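Local coordinates for protein methyltransferase WBDD (Escherichia coli, PDB 4AZS) that acts as a bifunctional kinase and methyltransferase that regulates the chain length of the O9a O antigen, probably by capping the growing polysaccharide, at residues A[165-179]-A[214-227]. Residues are numbered along the deposited sequence; the frame is centred on the assembly and turned at random.
With SO4 (sulfate ion), chain E.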
ATOM      1  N   ASP A 165     -18.172 -17.616 -37.151  1.00 27.45           N
ATOM      2  CA  ASP A 165     -19.075 -18.780 -36.979  1.00 29.64           C
ATOM      3  C   ASP A 165     -20.449 -18.508 -37.566  1.00 29.98           C
ATOM      4  O   ASP A 165     -21.018 -19.410 -38.142  1.00 27.37           O
ATOM      5  CB  ASP A 165     -19.255 -19.142 -35.502  1.00 30.83           C
ATOM      6  CG  ASP A 165     -18.028 -19.854 -34.908  1.00 33.76           C
ATOM      7  OD1 ASP A 165     -17.286 -20.519 -35.676  1.00 32.13           O
ATOM      8  OD2 ASP A 165     -17.846 -19.766 -33.664  1.00 32.36           O
ATOM      9  N   VAL A 166     -20.941 -17.266 -37.446  1.00 28.26           N
ATOM     10  CA  VAL A 166     -22.315 -16.953 -37.813  1.00 28.28           C
ATOM     11  C   VAL A 166     -22.481 -16.351 -39.191  1.00 28.01           C
ATOM     12  O   VAL A 166     -23.609 -16.121 -39.628  1.00 28.05           O
ATOM     13  CB  VAL A 166     -23.019 -16.037 -36.786  1.00 28.62           C
ATOM     14  CG1 VAL A 166     -23.075 -16.744 -35.454  1.00 29.53           C
ATOM     15  CG2 VAL A 166     -22.369 -14.645 -36.693  1.00 28.15           C
ATOM     16  N   THR A 167     -21.378 -16.089 -39.880  1.00 26.29           N
ATOM     17  CA  THR A 167     -21.460 -15.517 -41.218  1.00 25.38           C
ATOM     18  C   THR A 167     -20.794 -16.415 -42.225  1.00 26.62           C
ATOM     19  O   THR A 167     -20.216 -17.402 -41.868  1.00 27.38           O
ATOM     20  CB  THR A 167     -20.736 -14.164 -41.246  1.00 26.12           C
ATOM     21  OG1 THR A 167     -19.361 -14.362 -40.894  1.00 30.18           O
ATOM     22  CG2 THR A 167     -21.392 -13.173 -40.262  1.00 25.77           C
ATOM     23  N   GLN A 168     -20.832 -16.062 -43.502  1.00 28.53           N
ATOM     24  CA  GLN A 168     -20.065 -16.782 -44.502  1.00 27.70           C
ATOM     25  C   GLN A 168     -18.669 -16.185 -44.704  1.00 27.66           C
ATOM     26  O   GLN A 168     -17.737 -16.891 -45.132  1.00 26.67           O
ATOM     27  CB  GLN A 168     -20.830 -16.782 -45.809  1.00 31.05           C
ATOM     28  CG  GLN A 168     -22.062 -17.654 -45.764  1.00 35.09           C
ATOM     29  CD  GLN A 168     -21.702 -19.118 -45.600  1.00 36.32           C
ATOM     30  OE1 GLN A 168     -20.941 -19.661 -46.339  1.00 42.36           O
ATOM     31  NE2 GLN A 168     -22.196 -19.716 -44.580  1.00 42.73           N
ATOM     32  N   ALA A 169     -18.528 -14.891 -44.423  1.00 26.58           N
ATOM     33  CA  ALA A 169     -17.281 -14.162 -44.656  1.00 25.61           C
ATOM     34  C   ALA A 169     -17.224 -12.945 -43.769  1.00 25.71           C
ATOM     35  O   ALA A 169     -18.248 -12.341 -43.441  1.00 25.31           O
ATOM     36  CB  ALA A 169     -17.172 -13.729 -46.086  1.00 25.32           C
ATOM     37  N   VAL A 170     -16.013 -12.605 -43.392  1.00 24.85           N
ATOM     38  CA  VAL A 170     -15.726 -11.422 -42.592  1.00 24.94           C
ATOM     39  C   VAL A 170     -14.575 -10.672 -43.205  1.00 23.10           C
ATOM     40  O   VAL A 170     -13.556 -11.283 -43.573  1.00 23.39           O
ATOM     41  CB  VAL A 170     -15.363 -11.790 -41.131  1.00 24.04           C
ATOM     42  CG1 VAL A 170     -15.289 -10.543 -40.261  1.00 24.65           C
ATOM     43  CG2 VAL A 170     -16.418 -12.714 -40.570  1.00 25.35           C
ATOM     44  N   ILE A 171     -14.734  -9.356 -43.311  1.00 22.41           N
ATOM     45  CA  ILE A 171     -13.672  -8.475 -43.757  1.00 22.83           C
ATOM     46  C   ILE A 171     -13.300  -7.549 -42.621  1.00 22.30           C
ATOM     47  O   ILE A 171     -14.179  -6.864 -42.082  1.00 21.87           O
ATOM     48  CB  ILE A 171     -14.123  -7.681 -45.002  1.00 23.02           C
ATOM     49  CG1 ILE A 171     -14.350  -8.657 -46.116  1.00 23.89           C
ATOM     50  CG2 ILE A 171     -13.065  -6.683 -45.453  1.00 23.62           C
ATOM     51  CD1 ILE A 171     -14.958  -7.972 -47.314  1.00 25.73           C
ATOM     52  N   LEU A 172     -12.015  -7.573 -42.242  1.00 22.47           N
ATOM     53  CA  LEU A 172     -11.502  -6.769 -41.163  1.00 23.99           C
ATOM     54  C   LEU A 172     -10.356  -5.907 -41.638  1.00 23.05           C
ATOM     55  O   LEU A 172      -9.469  -6.402 -42.292  1.00 25.07           O
ATOM     56  CB  LEU A 172     -10.989  -7.661 -40.019  1.00 25.34           C
ATOM     57  CG  LEU A 172     -12.080  -8.567 -39.450  1.00 25.27           C
ATOM     58  CD1 LEU A 172     -11.432  -9.648 -38.601  1.00 27.82           C
ATOM     59  CD2 LEU A 172     -13.123  -7.813 -38.658  1.00 23.84           C
ATOM     60  N   GLU A 173     -10.379  -4.632 -41.261  1.00 24.53           N
ATOM     61  CA  GLU A 173      -9.221  -3.765 -41.275  1.00 23.51           C
ATOM     62  C   GLU A 173      -8.792  -3.620 -39.838  1.00 23.24           C
ATOM     63  O   GLU A 173      -9.572  -3.175 -39.003  1.00 23.84           O
ATOM     64  CB  GLU A 173      -9.549  -2.404 -41.840  1.00 25.47           C
ATOM     65  CG  GLU A 173      -8.320  -1.509 -42.004  1.00 25.79           C
ATOM     66  CD  GLU A 173      -8.667  -0.092 -42.406  1.00 27.17           C
ATOM     67  OE1 GLU A 173      -9.705   0.426 -41.890  1.00 26.56           O
ATOM     68  OE2 GLU A 173      -7.887   0.480 -43.216  1.00 26.31           O
ATOM     69  N   LEU A 174      -7.554  -3.988 -39.548  1.00 22.31           N
ATOM     70  CA  LEU A 174      -7.052  -4.031 -38.195  1.00 25.20           C
ATOM     71  C   LEU A 174      -5.902  -3.071 -37.953  1.00 25.51           C
ATOM     72  O   LEU A 174      -4.911  -3.062 -38.677  1.00 25.34           O
ATOM     73  CB  LEU A 174      -6.595  -5.447 -37.906  1.00 25.52           C
ATOM     74  CG  LEU A 174      -7.730  -6.475 -37.978  1.00 25.21           C
ATOM     75  CD1 LEU A 174      -7.117  -7.862 -37.931  1.00 25.98           C
ATOM     76  CD2 LEU A 174      -8.739  -6.315 -36.854  1.00 25.78           C
ATOM     77  N   ALA A 175      -6.044  -2.262 -36.915  1.00 25.28           N
ATOM     78  CA  ALA A 175      -4.980  -1.390 -36.481  1.00 25.40           C
ATOM     79  C   ALA A 175      -3.845  -2.237 -35.925  1.00 27.78           C
ATOM     80  O   ALA A 175      -4.056  -3.388 -35.510  1.00 27.46           O
ATOM     81  CB  ALA A 175      -5.459  -0.405 -35.428  1.00 24.50           C
ATOM     82  N   VAL A 176      -2.649  -1.659 -35.902  1.00 27.70           N
ATOM     83  CA  VAL A 176      -1.451  -2.420 -35.545  1.00 28.32           C
ATOM     84  C   VAL A 176      -0.566  -1.672 -34.580  1.00 29.58           C
ATOM     85  O   VAL A 176      -0.577  -0.428 -34.532  1.00 27.16           O
ATOM     86  CB  VAL A 176      -0.606  -2.757 -36.778  1.00 28.07           C
ATOM     87  CG1 VAL A 176      -1.364  -3.726 -37.652  1.00 27.63           C
ATOM     88  CG2 VAL A 176      -0.272  -1.494 -37.520  1.00 27.28           C
ATOM     89  N   LYS A 177       0.228  -2.447 -33.847  1.00 29.37           N
ATOM     90  CA  LYS A 177       1.049  -1.900 -32.793  1.00 32.44           C
ATOM     91  C   LYS A 177       2.119  -0.925 -33.312  1.00 31.45           C
ATOM     92  O   LYS A 177       2.589  -0.099 -32.549  1.00 29.97           O
ATOM     93  CB  LYS A 177       1.679  -2.999 -31.944  1.00 36.01           C
ATOM     94  CG  LYS A 177       2.959  -3.566 -32.490  1.00 40.13           C
ATOM     95  CD  LYS A 177       3.711  -4.353 -31.404  1.00 42.53           C
ATOM     96  CE  LYS A 177       4.995  -5.009 -31.950  1.00 44.99           C
ATOM     97  NZ  LYS A 177       4.822  -5.648 -33.296  1.00 45.96           N
ATOM     98  N   GLU A 178       2.472  -0.987 -34.601  1.00 28.94           N
ATOM     99  CA  GLU A 178       3.496  -0.069 -35.130  1.00 30.69           C
ATOM    100  C   GLU A 178       2.952   1.356 -35.289  1.00 29.87           C
ATOM    101  O   GLU A 178       3.687   2.276 -35.531  1.00 31.23           O
ATOM    102  CB  GLU A 178       4.021  -0.585 -36.492  1.00 31.89           C
ATOM    103  CG  GLU A 178       4.895  -1.820 -36.371  1.00 31.76           C
ATOM    104  CD  GLU A 178       4.124  -3.117 -36.008  1.00 32.17           C
ATOM    105  OE1 GLU A 178       2.911  -3.275 -36.270  1.00 31.12           O
ATOM    106  OE2 GLU A 178       4.769  -4.013 -35.467  1.00 34.82           O
ATOM    107  N   GLU A 179       1.638   1.535 -35.241  1.00 28.48           N
ATOM    108  CA  GLU A 179       1.086   2.865 -35.257  1.00 27.81           C
ATOM    109  C   GLU A 179       1.645   3.616 -34.047  1.00 27.78           C
ATOM    110  O   GLU A 179       1.945   3.038 -33.001  1.00 28.39           O
ATOM    111  CB  GLU A 179      -0.435   2.787 -35.319  1.00 27.52           C
ATOM    112  CG  GLU A 179      -0.899   2.166 -36.637  1.00 29.22           C
ATOM    113  CD  GLU A 179      -2.401   2.248 -36.839  1.00 28.88           C
ATOM    114  OE1 GLU A 179      -2.911   3.374 -37.042  1.00 28.63           O
ATOM    115  OE2 GLU A 179      -3.057   1.171 -36.744  1.00 27.76           O
ATOM    116  N   VAL A 214       2.001   4.339 -41.070  1.00 26.65           N
ATOM    117  CA  VAL A 214       1.784   2.912 -40.911  1.00 25.90           C
ATOM    118  C   VAL A 214       0.393   2.536 -41.432  1.00 26.17           C
ATOM    119  O   VAL A 214      -0.612   3.077 -40.979  1.00 25.96           O
ATOM    120  CB  VAL A 214       1.958   2.519 -39.434  1.00 27.06           C
ATOM    121  CG1 VAL A 214       1.733   1.026 -39.239  1.00 27.58           C
ATOM    122  CG2 VAL A 214       3.336   2.963 -38.966  1.00 28.36           C
ATOM    123  N   PRO A 215       0.344   1.658 -42.436  1.00 26.93           N
ATOM    124  CA  PRO A 215      -0.894   1.223 -42.995  1.00 26.78           C
ATOM    125  C   PRO A 215      -1.550   0.112 -42.144  1.00 28.54           C
ATOM    126  O   PRO A 215      -0.891  -0.533 -41.312  1.00 28.73           O
ATOM    127  CB  PRO A 215      -0.477   0.696 -44.376  1.00 28.15           C
ATOM    128  CG  PRO A 215       0.882   0.111 -44.159  1.00 28.27           C
ATOM    129  CD  PRO A 215       1.507   1.071 -43.152  1.00 29.49           C
ATOM    130  N   ARG A 216      -2.837  -0.092 -42.352  1.00 26.87           N
ATOM    131  CA  ARG A 216      -3.573  -1.147 -41.709  1.00 26.49           C
ATOM    132  C   ARG A 216      -3.914  -2.238 -42.733  1.00 25.90           C
ATOM    133  O   ARG A 216      -4.465  -1.961 -43.803  1.00 25.25           O
ATOM    134  CB  ARG A 216      -4.840  -0.604 -41.069  1.00 27.36           C
ATOM    135  CG  ARG A 216      -4.597   0.379 -39.957  1.00 26.79           C
ATOM    136  CD  ARG A 216      -5.893   0.853 -39.310  1.00 26.33           C
ATOM    137  NE  ARG A 216      -5.521   1.688 -38.184  1.00 25.43           N
ATOM    138  CZ  ARG A 216      -6.277   2.641 -37.661  1.00 25.33           C
ATOM    139  NH1 ARG A 216      -7.509   2.819 -38.092  1.00 26.10           N
ATOM    140  NH2 ARG A 216      -5.767   3.439 -36.740  1.00 25.53           N
ATOM    141  N   PRO A 217      -3.614  -3.484 -42.386  1.00 24.91           N
ATOM    142  CA  PRO A 217      -3.960  -4.611 -43.213  1.00 25.72           C
ATOM    143  C   PRO A 217      -5.478  -4.913 -43.141  1.00 24.25           C
ATOM    144  O   PRO A 217      -6.138  -4.665 -42.121  1.00 24.31           O
ATOM    145  CB  PRO A 217      -3.099  -5.746 -42.610  1.00 27.44           C
ATOM    146  CG  PRO A 217      -3.076  -5.405 -41.158  1.00 26.58           C
ATOM    147  CD  PRO A 217      -2.985  -3.910 -41.119  1.00 26.73           C
ATOM    148  N   MET A 218      -6.017  -5.336 -44.265  1.00 24.10           N
ATOM    149  CA  MET A 218      -7.373  -5.818 -44.394  1.00 23.95           C
ATOM    150  C   MET A 218      -7.302  -7.325 -44.664  1.00 23.95           C
ATOM    151  O   MET A 218      -6.609  -7.750 -45.588  1.00 24.51           O
ATOM    152  CB  MET A 218      -8.038  -5.122 -45.577  1.00 24.61           C
ATOM    153  CG  MET A 218      -9.465  -5.531 -45.784  1.00 26.14           C
ATOM    154  SD  MET A 218     -10.402  -4.634 -47.046  1.00 28.61           S
ATOM    155  CE  MET A 218     -10.613  -3.085 -46.211  1.00 26.01           C
ATOM    156  N   TYR A 219      -8.023  -8.093 -43.866  1.00 23.63           N
ATOM    157  CA  TYR A 219      -8.125  -9.535 -43.974  1.00 23.67           C
ATOM    158  C   TYR A 219      -9.521  -9.981 -44.354  1.00 25.10           C
ATOM    159  O   TYR A 219     -10.502  -9.391 -43.960  1.00 26.57           O
ATOM    160  CB  TYR A 219      -7.774 -10.161 -42.630  1.00 24.39           C
ATOM    161  CG  TYR A 219      -6.287 -10.035 -42.293  1.00 25.84           C
ATOM    162  CD1 TYR A 219      -5.340 -10.918 -42.847  1.00 26.47           C
ATOM    163  CD2 TYR A 219      -5.817  -8.967 -41.525  1.00 25.91           C
ATOM    164  CE1 TYR A 219      -3.987 -10.756 -42.574  1.00 26.89           C
ATOM    165  CE2 TYR A 219      -4.463  -8.816 -41.253  1.00 26.49           C
ATOM    166  CZ  TYR A 219      -3.588  -9.713 -41.758  1.00 27.14           C
ATOM    167  OH  TYR A 219      -2.288  -9.515 -41.502  1.00 34.67           O
ATOM    168  N   LEU A 220      -9.577 -11.032 -45.133  1.00 24.95           N
ATOM    169  CA  LEU A 220     -10.782 -11.732 -45.467  1.00 25.57           C
ATOM    170  C   LEU A 220     -10.746 -13.040 -44.682  1.00 25.91           C
ATOM    171  O   LEU A 220      -9.782 -13.809 -44.769  1.00 27.38           O
ATOM    172  CB  LEU A 220     -10.767 -12.043 -46.949  1.00 26.90           C
ATOM    173  CG  LEU A 220     -11.972 -12.769 -47.503  1.00 28.88           C
ATOM    174  CD1 LEU A 220     -13.270 -12.016 -47.322  1.00 29.68           C
ATOM    175  CD2 LEU A 220     -11.726 -13.022 -48.975  1.00 33.73           C
ATOM    176  N   VAL A 221     -11.767 -13.290 -43.897  1.00 26.09           N
ATOM    177  CA  VAL A 221     -11.730 -14.406 -42.918  1.00 26.06           C
ATOM    178  C   VAL A 221     -12.999 -15.241 -43.103  1.00 24.19           C
ATOM    179  O   VAL A 221     -14.070 -14.688 -43.393  1.00 25.41           O
ATOM    180  CB  VAL A 221     -11.704 -13.838 -41.507  1.00 24.86           C
ATOM    181  CG1 VAL A 221     -11.793 -14.895 -40.454  1.00 25.20           C
ATOM    182  CG2 VAL A 221     -10.506 -12.949 -41.295  1.00 27.84           C
ATOM    183  N   SER A 222     -12.917 -16.552 -42.957  1.00 24.85           N
ATOM    184  CA  SER A 222     -14.135 -17.372 -42.969  1.00 25.02           C
ATOM    185  C   SER A 222     -13.994 -18.613 -42.163  1.00 26.40           C
ATOM    186  O   SER A 222     -12.895 -19.238 -42.092  1.00 25.61           O
ATOM    187  CB  SER A 222     -14.545 -17.778 -44.392  1.00 25.82           C
ATOM    188  OG  SER A 222     -15.786 -18.490 -44.364  1.00 26.84           O
ATOM    189  N   ASN A 223     -15.104 -18.992 -41.531  1.00 26.93           N
ATOM    190  CA  ASN A 223     -15.133 -20.270 -40.838  1.00 28.85           C
ATOM    191  C   ASN A 223     -15.909 -21.328 -41.627  1.00 29.12           C
ATOM    192  O   ASN A 223     -16.106 -22.421 -41.133  1.00 29.52           O
ATOM    193  CB  ASN A 223     -15.674 -20.148 -39.418  1.00 29.35           C
ATOM    194  CG  ASN A 223     -14.598 -19.907 -38.381  1.00 30.77           C
ATOM    195  OD1 ASN A 223     -13.401 -19.886 -38.667  1.00 33.46           O
ATOM    196  ND2 ASN A 223     -15.032 -19.659 -37.163  1.00 32.42           N
ATOM    197  N   HIS A 224     -16.317 -21.006 -42.848  1.00 28.32           N
ATOM    198  CA  HIS A 224     -17.204 -21.879 -43.608  1.00 30.76           C
ATOM    199  C   HIS A 224     -16.840 -22.068 -45.048  1.00 30.94           C
ATOM    200  O   HIS A 224     -17.333 -23.000 -45.673  1.00 31.63           O
ATOM    201  CB  HIS A 224     -18.627 -21.325 -43.533  1.00 31.97           C
ATOM    202  CG  HIS A 224     -19.194 -21.359 -42.165  1.00 34.86           C
ATOM    203  ND1 HIS A 224     -19.520 -22.522 -41.548  1.00 38.19           N
ATOM    204  CD2 HIS A 224     -19.460 -20.338 -41.260  1.00 34.27           C
ATOM    205  CE1 HIS A 224     -19.974 -22.252 -40.316  1.00 39.37           C
ATOM    206  NE2 HIS A 224     -19.929 -20.910 -40.137  1.00 38.33           N
ATOM    207  N   ARG A 225     -16.035 -21.161 -45.605  1.00 29.33           N
ATOM    208  CA  ARG A 225     -15.710 -21.169 -47.015  1.00 30.03           C
ATOM    209  C   ARG A 225     -14.250 -20.904 -47.287  1.00 31.05           C
ATOM    210  O   ARG A 225     -13.571 -20.141 -46.571  1.00 31.00           O
ATOM    211  CB  ARG A 225     -16.545 -20.100 -47.761  1.00 31.31           C
ATOM    212  CG  ARG A 225     -18.064 -20.314 -47.676  1.00 32.65           C
ATOM    213  CD  ARG A 225     -18.891 -19.292 -48.477  1.00 32.79           C
ATOM    214  NE  ARG A 225     -18.797 -19.531 -49.896  1.00 36.57           N
ATOM    215  CZ  ARG A 225     -19.589 -20.339 -50.597  1.00 36.43           C
ATOM    216  NH1 ARG A 225     -20.561 -20.981 -50.012  1.00 37.59           N
ATOM    217  NH2 ARG A 225     -19.380 -20.509 -51.901  1.00 37.07           N
ATOM    218  N   VAL A 226     -13.752 -21.542 -48.336  1.00 30.42           N
ATOM    219  CA  VAL A 226     -12.554 -21.078 -48.971  1.00 31.11           C
ATOM    220  C   VAL A 226     -12.947 -19.926 -49.897  1.00 31.11           C
ATOM    221  O   VAL A 226     -13.797 -20.074 -50.749  1.00 31.42           O
ATOM    222  CB  VAL A 226     -11.869 -22.216 -49.766  1.00 31.68           C
ATOM    223  CG1 VAL A 226     -10.692 -21.684 -50.567  1.00 32.15           C
ATOM    224  CG2 VAL A 226     -11.397 -23.276 -48.795  1.00 32.26           C
ATOM    225  N   LEU A 227     -12.292 -18.795 -49.730  1.00 30.31           N
ATOM    226  CA  LEU A 227     -12.613 -17.597 -50.419  1.00 32.02           C
ATOM    227  C   LEU A 227     -11.364 -17.101 -51.136  1.00 34.12           C
ATOM    228  O   LEU A 227     -10.628 -16.293 -50.633  1.00 32.33           O
ATOM    229  CB  LEU A 227     -13.063 -16.561 -49.411  1.00 32.80           C
ATOM    230  CG  LEU A 227     -14.321 -16.853 -48.608  1.00 32.36           C
ATOM    231  CD1 LEU A 227     -14.524 -15.823 -47.531  1.00 32.57           C
ATOM    232  CD2 LEU A 227     -15.508 -16.925 -49.508  1.00 33.56           C
TER
HETATM  233  S   SO4 E1477     -22.355 -22.892 -52.429  1.00 98.54           S
HETATM  234  O1  SO4 E1477     -22.360 -22.719 -50.951  1.00 79.01           O
HETATM  235  O2  SO4 E1477     -21.142 -22.301 -53.078  1.00 81.91           O
HETATM  236  O3  SO4 E1477     -23.554 -22.184 -52.980  1.00 90.55           O
HETATM  237  O4  SO4 E1477     -22.381 -24.367 -52.666  1.00 73.36           O
HETATM  238  O   HOH W   1     -17.338 -17.086 -41.784  1.00 27.52           O
HETATM  239  O   HOH W   2      -1.794   4.608 -39.076  1.00 28.80           O
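Strand 169-173 pairs antiparallel with strand 216-222, which runs antiparallel between strands 169-173 and 200-207 in the Rossmann-like methyltransferase sheet (order 3-2-1-4-5-7-6). V170 with V221 and L172 with Y219 are hydrogen-bonded pairs, and L174 N adds a last rung to P217 O (3.0 Å). Between the rungs, CA-H...O contacts such as that of I171 CA with Y219 O zip the backbones together. On one face of the sheet, I171 splits its branches: CG2 meets M218 SD at 3.7 Å, while CG1 meets L220 CD1. E173 shares this face, near the bound S-adenosylmethionine; its CG lies against R216 CB, and its carboxylate is held by R44, R49 and S142. The other face joins V170 to V221 and sets L174 CD1 against the ring of Y219.

At the far end, R216, extended from CG to NE, grips E179 side-on in a two-pronged salt bridge: NE bonds OE2 almost straight (171°) and NH2 of R216 meets the syn lone pair of E179 OE1. OE2 also takes V176 N on its anti lone pair, so the carboxylate of the type I turn's last residue is tied back to its first; A175 CB covers one face of the guanidinium, and NH1 turns to S142.

At the opposite end, polar side chains of 222-224 bind the link between helix 153-166 and strand 169-173. H224 NE2 donates to D165 O (2.7 Å); the oxygen lies near the imidazole plane, but the donor sits above the carbonyl plane. N223 ND2 meets D165 OD1 from above the carboxylate; OD2 bridges to R162 of a second subunit. A chi1 of -176° turns S222 OG away from its own N and beside its carbonyl carbon, where it accepts from H224 N (an ST turn) and R225 N (an ST motif) while donating to Q168 O at 2.6 Å.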